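Local coordinates for beta-N-acetylhexosaminidase (Beutenbergia cavernae, PDB 5BU9), which probably hydrolyses terminal non-reducing N-acetyl-D-hexosamine residues of N-acetyl-beta-D-hexosaminides, as a member of glycoside hydrolase family 3, at residues Asp51-Ala54 against Ala55-Gln59; Thr193-Thr196 against Asp197-Ala200; Pro107-Leu110 against Gln111-Thr115; Ala3-Ser6 against Leu7-Val11; Ala272-Gln275 against Val276-Trp279. One frame throughout, in Å; residues are numbered along the deposited sequence.

All five contacts are local, each formed where one segment runs directly into the next, so they follow in series along a TIM-barrel-type domain and none nests in or crosses another. Interaction 4 comes first and starts helix 7-12 at the N terminus. Interaction 1 lies within helix 50-61, after strand 39-43, and interaction 3 forms the first turns of helix 107-123. Interactions 2 and 5 shape loops, one between strands 180-186 and 203-204, the other between strand 264-267 and helix 281-291. Only these two touch: their centres lie about 10 Å apart, and backbone hydrogen bonds from Gln275 N to Thr196 O and from Glu274 N to Asp197 O tie the loops together.

Interaction 1: Asp51-Ala54 against Ala55-Gln59; sequences DATA and AVVEQ
The carbonyl O of Ala52 takes two backbone N-H groups, a sound bond from Val56 N at 3.2 Å and a weak one from Ala55 N at 3.3 Å. Ala55 N is itself shared, since it also donates to Asp51 O, at 3.1 Å. In the next two steps the bonds are single: an N-H...O angle of 171° makes the Val57 N to Thr53 O bond almost straight, and Glu58 N reaches Ala54 O at 2.9 Å. This is the i to i+4 pattern of an alpha helix.

The valine branches pack against the same carbonyls. In Val57, CG1 stands anti to the backbone N (chi1 175°), which leaves CG2 beside that N and 3.4 Å from Thr53 O. Val56 repeats the pose, with its CG2 3.4 Å from Ala52 O. The methyls of Thr53 and Val57, both CG2, come within 4.4 Å of each other along the buried side, whereas Ala55 and Glu58 face solvent.

The hydroxyl of Thr53 turns back to bond the carbonyl of Gly49, and its side chain packs on Leu88, Phe93 and Ser124. Helix 50-61, an outer helix of the TIM-barrel-type domain, thereby rests against these loops, between strand 39-43 and helix 66-69 in chain order.

Interaction 2: Thr193-Thr196 against Asp197-Ala200; sequences TENT and DTTA
Backbone hydrogen bonds converge on Asn195 O, which accepts from both Thr199 N, at 2.9 Å, and Thr198 N, at 3.1 Å. The Thr199 bond is nearly in line with the carbonyl (C=O...N angle 173°), while Thr198 N stands well above the carbonyl plane, and the chain is drawn into a tight turn.

A side-chain bond braces that turn. CG of Asn195 lies anti to its backbone N (chi1 -157°), carrying OD1 to 3.2 Å from Asp197 N; this donor, too, approaches from above the carbonyl plane. The Asn195 amide and Asp197 carboxylate planes are 27° apart. With a leucine in place of Asn195, Asp197 N would probably lose this side-chain acceptor and the turn one of its braces.

Water bridges add two links. One water accepts from Asn195 N and is hydrogen-bonded to Thr199 OG1, at 2.9 Å. Another accepts from Thr196 OG1 at 2.7 Å and donates to Asp197 OD1.

Apolar contact is slight, Glu194 CB meeting Thr199 CG2 at 4.2 Å, and Thr196 packs on Val202 and Thr232. Backbone bonds of Thr196 with Gln275 and of Asp197 with Glu274 fasten the turn, which lies between strands 180-186 and 203-204, to the loop that follows strand 264-267.

Interaction 3: Pro107-Leu110 against Gln111-Thr115; sequences PATL and QADAT
Gln111 N donates to Pro107 O at 2.8 Å, a bond running almost straight out from the carbonyl, and three further backbone bonds repeat the step. Ala112 N pairs with Ala108 O, Asp113 N with Thr109 O at 2.9 Å, and Ala114 N with Leu110 O at 2.8 Å, so the opening turns of helix 107-123 have regular alpha-helical geometry from Pro107 onward.

Around this ladder the side chains of Thr109 and Asp113 run alongside each other in the same direction off the helix. The Thr109 methyl CG2 comes 4.0 Å from Asp113 OD2. CG of Asp113 sits anti to its carbonyl carbon (chi1 -68°), which folds the carboxylate back over the preceding turn and leaves CG 3.4 Å from Thr109 O. A glycine in place of Asp113 would probably leave the Thr109 methyl without its neighbour and the carbonyl of Thr109 less covered. On the flank toward helix 160-176, Ala114 CB rests 3.3 Å from Leu110 O, and Gln111 CB lies 3.4 Å from Pro107 O.

Further along, Gln111 O is gripped twice by Thr115. The backbone N and the hydroxyl OG1 arrive from opposite faces of the carbonyl plane, OG1 at 2.7 Å, so the threonine hydroxyl is satisfied within its own helix.

Outside this ladder, Asp113 touches Leu105 in the preceding loop and Leu110 packs on Phe156. The flank formed by Pro107, Leu110, Gln111 and Ala114 lies against helix 160-176, where it meets Ala169, His166, Ala172 and Met174 respectively.

Interaction 4: Ala3-Ser6 against Leu7-Val11; sequences ADLS and LEQRV
Ser6 and Gln9 face each other in a capping box at the start of helix 7-12. The hydroxyl OG of Ser6 sits between its own backbone N and carbonyl carbon (chi1 62°), turned to accept from Gln9 N at 3.2 Å. In return, the Gln9 side chain reaches back, extended beyond CG, and its OE1 accepts from Ser6 N at 2.9 Å in a fairly straight bond (N-H...O angle 164°). The amide is held at its other end as well, because NE2 donates to the carbonyl of Glu67.

Leu5 crosses the Gln9 side chain at about a right angle, with its CB 3.7 Å from Gln9 CB, and so covers the box with an apolar group. The same Leu5 CB lies 3.6 Å from Arg10 CG.

Arg10 folds back alongside the cap through a bend at chi3. Its main polar partner is Asp327 of helix 320-336, which forms a salt bridge with NE and thereby joins the first helix to the C-terminal one. On the near side the guanidinium meets Leu5 O at its edge, through a weak bond from NH1 of 2.9 Å. The first helical backbone bond runs from Arg10 N to Ser6 O, also 2.9 Å long.

Interaction 5: Ala272-Gln275 against Val276-Trp279; sequences AAEQ and VQAW
Trp279 brings the edge of its indole against the backbone of Gln275, with CZ3 3.6 Å from Gln275 O and that oxygen close to the ring plane. CG of the tryptophan lies anti to its carbonyl carbon (chi1 -66°), which brings the rim of the ring up to the Gln275 carbonyl; Phe246 meets it edge-to-face.

Two backbone bonds fold the preceding chain. Val276 N donates to Ala273 O at 3.1 Å, and Gln277 N to Glu274 O at 3.2 Å; each donor stands above the carbonyl plane of its acceptor. A type I beta turn from Val276 to Trp279 follows directly. Water joins the two halves, donating to Glu274 O at 3.0 Å and accepting from Ala278 N at 2.8 Å.

Among the side chains, Val276 sets CG2 3.5 Å from Ala273 O, and Glu274 crosses Gln277 at about a right angle, with Glu274 OE1 3.8 Å from Gln277 CG. The Gln275 side chain, bent at chi2, carries its amide to neighbouring loops, where OE1 accepts from Val202 N and NE2 donates to Thr232 O.

Short-range backbone bonds and one bridging water thus hold the connection between strand 264-267 and helix 281-291, while the buried Gln275 amide has both polar ends satisfied, consistent with a fixed orientation.

Interaction 1: Asp51-Ala54 against Ala55-Gln59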
loop_
_atom_site.group_PDB
_atom_site.type_symbol
_atom_site.label_atom_id
_atom_site.label_comp_id
_atom_site.label_asym_id
_atom_site.label_seq_id
_atom_site.Cartn_x
_atom_site.Cartn_y
_atom_site.Cartn_z
ATOM N N ASP A 51 -16.957 9.271 -13.383
ATOM C CA ASP A 51 -18.056 8.363 -13.721
ATOM C C ASP A 51 -17.574 7.052 -14.352
ATOM O O ASP A 51 -18.063 5.984 -14.001
ATOM C CB ASP A 51 -19.067 9.043 -14.676
ATOM C CG ASP A 51 -19.845 10.177 -14.012
ATOM O OD1 ASP A 51 -20.241 10.040 -12.827
ATOM O OD2 ASP A 51 -20.056 11.212 -14.684
ATOM N N ALA A 52 -16.636 7.122 -15.294
ATOM C CA ALA A 52 -16.154 5.904 -15.941
ATOM C C ALA A 52 -15.439 5.003 -14.939
ATOM O O ALA A 52 -15.576 3.778 -14.994
ATOM C CB ALA A 52 -15.239 6.233 -17.081
ATOM N N THR A 53 -14.700 5.616 -14.018
ATOM C CA THR A 53 -14.012 4.869 -12.965
ATOM C C THR A 53 -15.032 4.248 -11.999
ATOM O O THR A 53 -14.895 3.102 -11.616
ATOM C CB THR A 53 -13.036 5.759 -12.198
ATOM O OG1 THR A 53 -12.081 6.301 -13.116
ATOM C CG2 THR A 53 -12.299 4.963 -11.082
ATOM N N ALA A 54 -16.060 5.003 -11.620
ATOM C CA ALA A 54 -17.113 4.468 -10.765
ATOM C C ALA A 54 -17.755 3.242 -11.379
ATOM O O ALA A 54 -18.156 2.339 -10.643
ATOM C CB ALA A 54 -18.195 5.535 -10.490
ATOM N N ALA A 55 -17.850 3.207 -12.719
ATOM C CA ALA A 55 -18.481 2.074 -13.410
ATOM C C ALA A 55 -17.565 0.830 -13.375
ATOM O O ALA A 55 -18.028 -0.300 -13.260
ATOM C CB ALA A 55 -18.827 2.442 -14.805
ATOM N N VAL A 56 -16.259 1.055 -13.438
ATOM C CA VAL A 56 -15.277 -0.003 -13.263
ATOM C C VAL A 56 -15.377 -0.599 -11.865
ATOM O O VAL A 56 -15.475 -1.811 -11.702
ATOM C CB VAL A 56 -13.861 0.525 -13.522
ATOM C CG1 VAL A 56 -12.833 -0.485 -13.047
ATOM C CG2 VAL A 56 -13.691 0.889 -15.030
ATOM N N VAL A 57 -15.349 0.264 -10.855
ATOM C CA VAL A 57 -15.416 -0.181 -9.487
ATOM C C VAL A 57 -16.724 -0.932 -9.237
ATOM O O VAL A 57 -16.735 -1.968 -8.567
ATOM C CB VAL A 57 -15.258 0.985 -8.541
ATOM C CG1 VAL A 57 -15.463 0.529 -7.078
ATOM C CG2 VAL A 57 -13.869 1.590 -8.726
ATOM N N GLU A 58 -17.819 -0.433 -9.800
ATOM C CA GLU A 58 -19.116 -1.083 -9.613
ATOM C C GLU A 58 -19.057 -2.555 -10.068
ATOM O O GLU A 58 -19.607 -3.424 -9.405
ATOM C CB GLU A 58 -20.231 -0.301 -10.350
ATOM C CG GLU A 58 -21.245 -1.136 -11.175
ATOM C CD GLU A 58 -22.133 -2.071 -10.335
ATOM O OE1 GLU A 58 -22.161 -1.937 -9.084
ATOM O OE2 GLU A 58 -22.791 -2.958 -10.936
ATOM N N GLN A 59 -18.381 -2.838 -11.180
ATOM C CA GLN A 59 -18.242 -4.210 -11.659
ATOM C C GLN A 59 -17.457 -5.094 -10.694
ATOM O O GLN A 59 -17.727 -6.299 -10.553
ATOM C CB GLN A 59 -17.545 -4.233 -13.010
ATOM C CG GLN A 59 -18.202 -3.431 -14.094
ATOM C CD GLN A 59 -17.493 -3.619 -15.429
ATOM O OE1 GLN A 59 -17.375 -4.746 -15.934
ATOM N NE2 GLN A 59 -17.000 -2.521 -15.997
#

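Interaction 2: Thr193-Thr196 against Asp197-Ala200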
loop_
_atom_site.group_PDB
_atom_site.type_symbol
_atom_site.label_atom_id
_atom_site.label_comp_id
_atom_site.label_asym_id
_atom_site.label_seq_id
_atom_site.Cartn_x
_atom_site.Cartn_y
_atom_site.Cartn_z
ATOM N N THR A 193 19.731 4.358 -3.782
ATOM C CA THR A 193 20.276 4.911 -5.009
ATOM C C THR A 193 19.892 4.076 -6.249
ATOM O O THR A 193 20.335 4.373 -7.356
ATOM C CB THR A 193 21.777 4.995 -4.920
ATOM O OG1 THR A 193 22.260 3.716 -4.468
ATOM C CG2 THR A 193 22.207 6.100 -3.930
ATOM N N GLU A 194 19.087 3.030 -6.051
ATOM C CA GLU A 194 18.527 2.248 -7.156
ATOM C C GLU A 194 17.053 2.045 -6.978
ATOM O O GLU A 194 16.529 2.277 -5.898
ATOM C CB GLU A 194 19.207 0.890 -7.280
ATOM C CG GLU A 194 20.601 0.985 -7.934
ATOM C CD GLU A 194 21.665 1.035 -6.879
ATOM O OE1 GLU A 194 22.683 1.743 -7.094
ATOM O OE2 GLU A 194 21.450 0.375 -5.822
ATOM N N ASN A 195 16.385 1.607 -8.039
ATOM C CA ASN A 195 14.935 1.426 -8.018
ATOM C C ASN A 195 14.535 -0.060 -7.863
ATOM O O ASN A 195 14.840 -0.884 -8.731
ATOM C CB ASN A 195 14.309 1.989 -9.308
ATOM C CG ASN A 195 12.846 2.334 -9.139
ATOM O OD1 ASN A 195 12.115 1.699 -8.372
ATOM N ND2 ASN A 195 12.410 3.356 -9.854
ATOM N N THR A 196 13.781 -0.384 -6.817
ATOM C CA THR A 196 13.384 -1.771 -6.588
ATOM C C THR A 196 12.443 -2.329 -7.667
ATOM O O THR A 196 12.356 -3.536 -7.812
ATOM C CB THR A 196 12.722 -1.958 -5.218
ATOM O OG1 THR A 196 11.618 -1.059 -5.091
ATOM C CG2 THR A 196 13.761 -1.755 -4.056
ATOM N N ASP A 197 11.767 -1.459 -8.423
ATOM C CA ASP A 197 10.937 -1.880 -9.560
ATOM C C ASP A 197 11.731 -2.613 -10.618
ATOM O O ASP A 197 11.270 -3.618 -11.164
ATOM C CB ASP A 197 10.231 -0.673 -10.253
ATOM C CG ASP A 197 9.065 -0.080 -9.427
ATOM O OD1 ASP A 197 8.655 -0.714 -8.423
ATOM O OD2 ASP A 197 8.536 1.017 -9.808
ATOM N N THR A 198 12.926 -2.105 -10.908
ATOM C CA THR A 198 13.695 -2.548 -12.067
ATOM C C THR A 198 15.054 -3.172 -11.747
ATOM O O THR A 198 15.720 -3.682 -12.641
ATOM C CB THR A 198 13.990 -1.335 -13.006
ATOM O OG1 THR A 198 14.645 -0.332 -12.225
ATOM C CG2 THR A 198 12.716 -0.732 -13.559
ATOM N N THR A 199 15.504 -3.048 -10.503
ATOM C CA THR A 199 16.836 -3.514 -10.099
ATOM C C THR A 199 16.664 -4.475 -8.918
ATOM O O THR A 199 15.743 -4.306 -8.142
ATOM C CB THR A 199 17.746 -2.299 -9.695
ATOM O OG1 THR A 199 17.827 -1.387 -10.789
ATOM C CG2 THR A 199 19.169 -2.741 -9.361
ATOM N N ALA A 200 17.516 -5.488 -8.775
ATOM C CA ALA A 200 17.443 -6.354 -7.589
ATOM C C ALA A 200 18.704 -6.157 -6.763
ATOM O O ALA A 200 19.660 -5.538 -7.233
ATOM C CB ALA A 200 17.268 -7.828 -7.973
HETATM O O HOH W 1 18.036 1.493 -10.362
HETATM O O HOH W 2 9.192 -1.885 -5.819
#

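Interaction 3: Pro107-Leu110 against Gln111-Thr115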
loop_
_atom_site.group_PDB
_atom_site.type_symbol
_atom_site.label_atom_id
_atom_site.label_comp_id
_atom_site.label_asym_id
_atom_site.label_seq_id
_atom_site.Cartn_x
_atom_site.Cartn_y
_atom_site.Cartn_z
ATOM N N PRO A 107 -0.047 23.544 5.857
ATOM C CA PRO A 107 -0.770 22.277 6.042
ATOM C C PRO A 107 -2.298 22.434 5.975
ATOM O O PRO A 107 -2.981 21.584 5.397
ATOM C CB PRO A 107 -0.304 21.824 7.430
ATOM C CG PRO A 107 1.103 22.338 7.502
ATOM C CD PRO A 107 1.035 23.705 6.847
ATOM N N ALA A 108 -2.815 23.527 6.531
ATOM C CA ALA A 108 -4.237 23.848 6.458
ATOM C C ALA A 108 -4.743 23.859 5.002
ATOM O O ALA A 108 -5.794 23.288 4.682
ATOM C CB ALA A 108 -4.501 25.206 7.141
ATOM N N THR A 109 -3.991 24.519 4.128
ATOM C CA THR A 109 -4.344 24.607 2.715
ATOM C C THR A 109 -4.280 23.231 2.032
ATOM O O THR A 109 -5.144 22.885 1.231
ATOM C CB THR A 109 -3.409 25.585 1.972
ATOM O OG1 THR A 109 -3.429 26.861 2.619
ATOM C CG2 THR A 109 -3.838 25.734 0.520
ATOM N N LEU A 110 -3.247 22.462 2.361
ATOM C CA LEU A 110 -3.046 21.120 1.818
ATOM C C LEU A 110 -4.169 20.204 2.247
ATOM O O LEU A 110 -4.673 19.440 1.435
ATOM C CB LEU A 110 -1.708 20.542 2.271
ATOM C CG LEU A 110 -1.373 19.093 1.875
ATOM C CD1 LEU A 110 -1.595 18.853 0.361
ATOM C CD2 LEU A 110 0.058 18.802 2.249
ATOM N N GLN A 111 -4.557 20.293 3.520
ATOM C CA GLN A 111 -5.655 19.497 4.048
ATOM C C GLN A 111 -6.972 19.816 3.321
ATOM O O GLN A 111 -7.749 18.911 2.987
ATOM C CB GLN A 111 -5.820 19.719 5.554
ATOM C CG GLN A 111 -7.003 18.916 6.109
ATOM C CD GLN A 111 -7.052 18.851 7.628
ATOM O OE1 GLN A 111 -6.076 19.148 8.322
ATOM N NE2 GLN A 111 -8.197 18.431 8.148
ATOM N N ALA A 112 -7.216 21.099 3.065
ATOM C CA ALA A 112 -8.405 21.507 2.310
ATOM C C ALA A 112 -8.359 20.967 0.875
ATOM O O ALA A 112 -9.338 20.420 0.387
ATOM C CB ALA A 112 -8.547 23.026 2.301
ATOM N N ASP A 113 -7.223 21.110 0.201
ATOM C CA ASP A 113 -7.113 20.590 -1.159
ATOM C C ASP A 113 -7.226 19.061 -1.159
ATOM O O ASP A 113 -7.807 18.480 -2.074
ATOM C CB ASP A 113 -5.804 21.044 -1.817
ATOM C CG ASP A 113 -5.766 22.565 -2.082
ATOM O OD1 ASP A 113 -6.830 23.233 -2.075
ATOM O OD2 ASP A 113 -4.659 23.087 -2.308
ATOM N N ALA A 114 -6.719 18.402 -0.124
ATOM C CA ALA A 114 -6.737 16.932 -0.125
ATOM C C ALA A 114 -8.139 16.437 0.165
ATOM O O ALA A 114 -8.490 15.333 -0.217
ATOM C CB ALA A 114 -5.777 16.363 0.875
ATOM N N THR A 115 -8.928 17.261 0.847
ATOM C CA THR A 115 -10.334 16.937 1.069
ATOM C C THR A 115 -11.054 16.887 -0.284
ATOM O O THR A 115 -11.859 15.991 -0.566
ATOM C CB THR A 115 -11.010 17.968 1.980
ATOM O OG1 THR A 115 -10.298 18.042 3.217
ATOM C CG2 THR A 115 -12.467 17.593 2.238
#

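Interaction 4: Ala3-Ser6 against Leu7-Val11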
loop_
_atom_site.group_PDB
_atom_site.type_symbol
_atom_site.label_atom_id
_atom_site.label_comp_id
_atom_site.label_asym_id
_atom_site.label_seq_id
_atom_site.Cartn_x
_atom_site.Cartn_y
_atom_site.Cartn_z
ATOM N N ALA A 3 -19.587 -12.061 10.791
ATOM C CA ALA A 3 -19.100 -12.734 9.579
ATOM C C ALA A 3 -17.969 -13.711 9.905
ATOM O O ALA A 3 -16.880 -13.308 10.339
ATOM C CB ALA A 3 -18.629 -11.713 8.520
ATOM N N ASP A 4 -18.243 -14.999 9.690
ATOM C CA ASP A 4 -17.261 -16.060 9.900
ATOM C C ASP A 4 -16.856 -16.620 8.517
ATOM O O ASP A 4 -17.582 -17.354 7.851
ATOM C CB ASP A 4 -17.810 -17.152 10.831
ATOM C CG ASP A 4 -19.179 -17.667 10.388
ATOM O OD1 ASP A 4 -19.825 -17.013 9.534
ATOM O OD2 ASP A 4 -19.618 -18.725 10.893
ATOM N N LEU A 5 -15.675 -16.222 8.083
ATOM C CA LEU A 5 -15.174 -16.595 6.784
ATOM C C LEU A 5 -14.545 -17.985 6.853
ATOM O O LEU A 5 -14.058 -18.391 7.901
ATOM C CB LEU A 5 -14.164 -15.552 6.315
ATOM C CG LEU A 5 -14.762 -14.320 5.648
ATOM C CD1 LEU A 5 -15.904 -13.734 6.436
ATOM C CD2 LEU A 5 -13.657 -13.286 5.452
ATOM N N SER A 6 -14.586 -18.726 5.748
ATOM C CA SER A 6 -13.840 -19.977 5.630
ATOM C C SER A 6 -12.345 -19.655 5.607
ATOM O O SER A 6 -11.965 -18.506 5.377
ATOM C CB SER A 6 -14.216 -20.693 4.350
ATOM O OG SER A 6 -13.859 -19.850 3.250
ATOM N N LEU A 7 -11.499 -20.660 5.818
ATOM C CA LEU A 7 -10.053 -20.475 5.640
ATOM C C LEU A 7 -9.724 -19.766 4.325
ATOM O O LEU A 7 -8.976 -18.800 4.334
ATOM C CB LEU A 7 -9.314 -21.810 5.679
ATOM C CG LEU A 7 -7.821 -21.622 5.438
ATOM C CD1 LEU A 7 -7.220 -20.695 6.490
ATOM C CD2 LEU A 7 -7.162 -22.973 5.493
ATOM N N GLU A 8 -10.308 -20.244 3.217
ATOM C CA GLU A 8 -10.027 -19.715 1.877
ATOM C C GLU A 8 -10.370 -18.227 1.818
ATOM O O GLU A 8 -9.602 -17.416 1.311
ATOM C CB GLU A 8 -10.820 -20.478 0.796
ATOM C CG GLU A 8 -10.295 -21.875 0.462
ATOM C CD GLU A 8 -10.641 -22.922 1.523
ATOM O OE1 GLU A 8 -10.079 -24.037 1.425
ATOM O OE2 GLU A 8 -11.458 -22.650 2.448
ATOM N N GLN A 9 -11.529 -17.876 2.368
ATOM C CA GLN A 9 -11.980 -16.502 2.361
ATOM C C GLN A 9 -11.105 -15.613 3.255
ATOM O O GLN A 9 -10.871 -14.456 2.910
ATOM C CB GLN A 9 -13.441 -16.437 2.787
ATOM C CG GLN A 9 -14.395 -16.988 1.733
ATOM C CD GLN A 9 -15.764 -17.216 2.307
ATOM O OE1 GLN A 9 -15.899 -17.371 3.510
ATOM N NE2 GLN A 9 -16.791 -17.228 1.459
ATOM N N ARG A 10 -10.600 -16.136 4.375
ATOM C CA ARG A 10 -9.728 -15.327 5.237
ATOM C C ARG A 10 -8.396 -15.042 4.545
ATOM O O ARG A 10 -7.940 -13.895 4.508
ATOM C CB ARG A 10 -9.500 -16.008 6.594
ATOM C CG ARG A 10 -10.769 -16.138 7.423
ATOM C CD ARG A 10 -10.507 -16.451 8.903
ATOM N NE ARG A 10 -9.738 -17.677 9.137
ATOM C CZ ARG A 10 -10.244 -18.916 9.204
ATOM N NH1 ARG A 10 -11.533 -19.143 9.038
ATOM N NH2 ARG A 10 -9.450 -19.954 9.444
ATOM N N VAL A 11 -7.791 -16.075 3.961
ATOM C CA VAL A 11 -6.609 -15.887 3.144
ATOM C C VAL A 11 -6.897 -14.842 2.053
ATOM O O VAL A 11 -6.116 -13.913 1.843
ATOM C CB VAL A 11 -6.153 -17.201 2.534
ATOM C CG1 VAL A 11 -5.067 -16.926 1.522
ATOM C CG2 VAL A 11 -5.629 -18.102 3.609
#

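Interaction 5: Ala272-Gln275 against Val276-Trp279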
loop_
_atom_site.group_PDB
_atom_site.type_symbol
_atom_site.label_atom_id
_atom_site.label_comp_id
_atom_site.label_asym_id
_atom_site.label_seq_id
_atom_site.Cartn_x
_atom_site.Cartn_y
_atom_site.Cartn_z
ATOM N N ALA A 272 5.706 -7.889 -9.833
ATOM C CA ALA A 272 6.665 -7.784 -10.936
ATOM C C ALA A 272 7.958 -7.025 -10.575
ATOM O O ALA A 272 8.930 -7.044 -11.339
ATOM C CB ALA A 272 5.993 -7.131 -12.152
ATOM N N ALA A 273 7.965 -6.356 -9.428
ATOM C CA ALA A 273 9.145 -5.637 -8.945
ATOM C C ALA A 273 10.397 -6.529 -8.958
ATOM O O ALA A 273 10.419 -7.618 -8.325
ATOM C CB ALA A 273 8.884 -5.100 -7.537
ATOM N N GLU A 274 11.419 -6.066 -9.666
ATOM C CA GLU A 274 12.603 -6.858 -9.921
ATOM C C GLU A 274 13.255 -7.288 -8.613
ATOM O O GLU A 274 13.794 -8.369 -8.536
ATOM C CB GLU A 274 13.612 -6.085 -10.769
ATOM C CG GLU A 274 14.805 -6.911 -11.237
ATOM C CD GLU A 274 14.410 -8.077 -12.172
ATOM O OE1 GLU A 274 13.235 -8.135 -12.654
ATOM O OE2 GLU A 274 15.285 -8.936 -12.420
ATOM N N GLN A 275 13.153 -6.448 -7.583
ATOM C CA GLN A 275 13.817 -6.688 -6.320
ATOM C C GLN A 275 13.382 -8.023 -5.686
ATOM O O GLN A 275 14.152 -8.631 -4.953
ATOM C CB GLN A 275 13.535 -5.541 -5.358
ATOM C CG GLN A 275 13.977 -5.831 -3.906
ATOM C CD GLN A 275 15.443 -5.480 -3.674
ATOM O OE1 GLN A 275 16.205 -5.280 -4.642
ATOM N NE2 GLN A 275 15.846 -5.373 -2.396
ATOM N N VAL A 276 12.161 -8.497 -5.980
ATOM C CA VAL A 276 11.740 -9.766 -5.363
ATOM C C VAL A 276 11.479 -10.912 -6.329
ATOM O O VAL A 276 10.918 -11.932 -5.930
ATOM C CB VAL A 276 10.496 -9.552 -4.470
ATOM C CG1 VAL A 276 10.860 -8.670 -3.320
ATOM C CG2 VAL A 276 9.285 -8.978 -5.272
ATOM N N GLN A 277 11.905 -10.775 -7.583
ATOM C CA GLN A 277 11.658 -11.831 -8.572
ATOM C C GLN A 277 12.478 -13.096 -8.281
ATOM O O GLN A 277 12.117 -14.142 -8.777
ATOM C CB GLN A 277 11.963 -11.348 -9.997
ATOM C CG GLN A 277 11.001 -10.307 -10.513
ATOM C CD GLN A 277 9.538 -10.741 -10.442
ATOM O OE1 GLN A 277 8.733 -10.206 -9.634
ATOM N NE2 GLN A 277 9.184 -11.695 -11.285
ATOM N N ALA A 278 13.573 -13.000 -7.503
ATOM C CA ALA A 278 14.370 -14.193 -7.098
ATOM C C ALA A 278 13.548 -15.232 -6.331
ATOM O O ALA A 278 13.875 -16.406 -6.335
ATOM C CB ALA A 278 15.581 -13.776 -6.250
ATOM N N TRP A 279 12.484 -14.779 -5.666
ATOM C CA TRP A 279 11.564 -15.664 -4.949
ATOM C C TRP A 279 10.362 -16.000 -5.805
ATOM O O TRP A 279 9.895 -15.153 -6.564
ATOM C CB TRP A 279 11.086 -15.006 -3.645
ATOM C CG TRP A 279 12.189 -14.811 -2.645
ATOM C CD1 TRP A 279 12.560 -15.689 -1.633
ATOM C CD2 TRP A 279 13.049 -13.668 -2.521
ATOM N NE1 TRP A 279 13.606 -15.156 -0.918
ATOM C CE2 TRP A 279 13.933 -13.925 -1.439
ATOM C CE3 TRP A 279 13.181 -12.461 -3.233
ATOM C CZ2 TRP A 279 14.911 -13.022 -1.044
ATOM C CZ3 TRP A 279 14.163 -11.545 -2.830
ATOM C CH2 TRP A 279 15.020 -11.842 -1.744
HETATM O O HOH W 3 15.225 -10.710 -7.419
#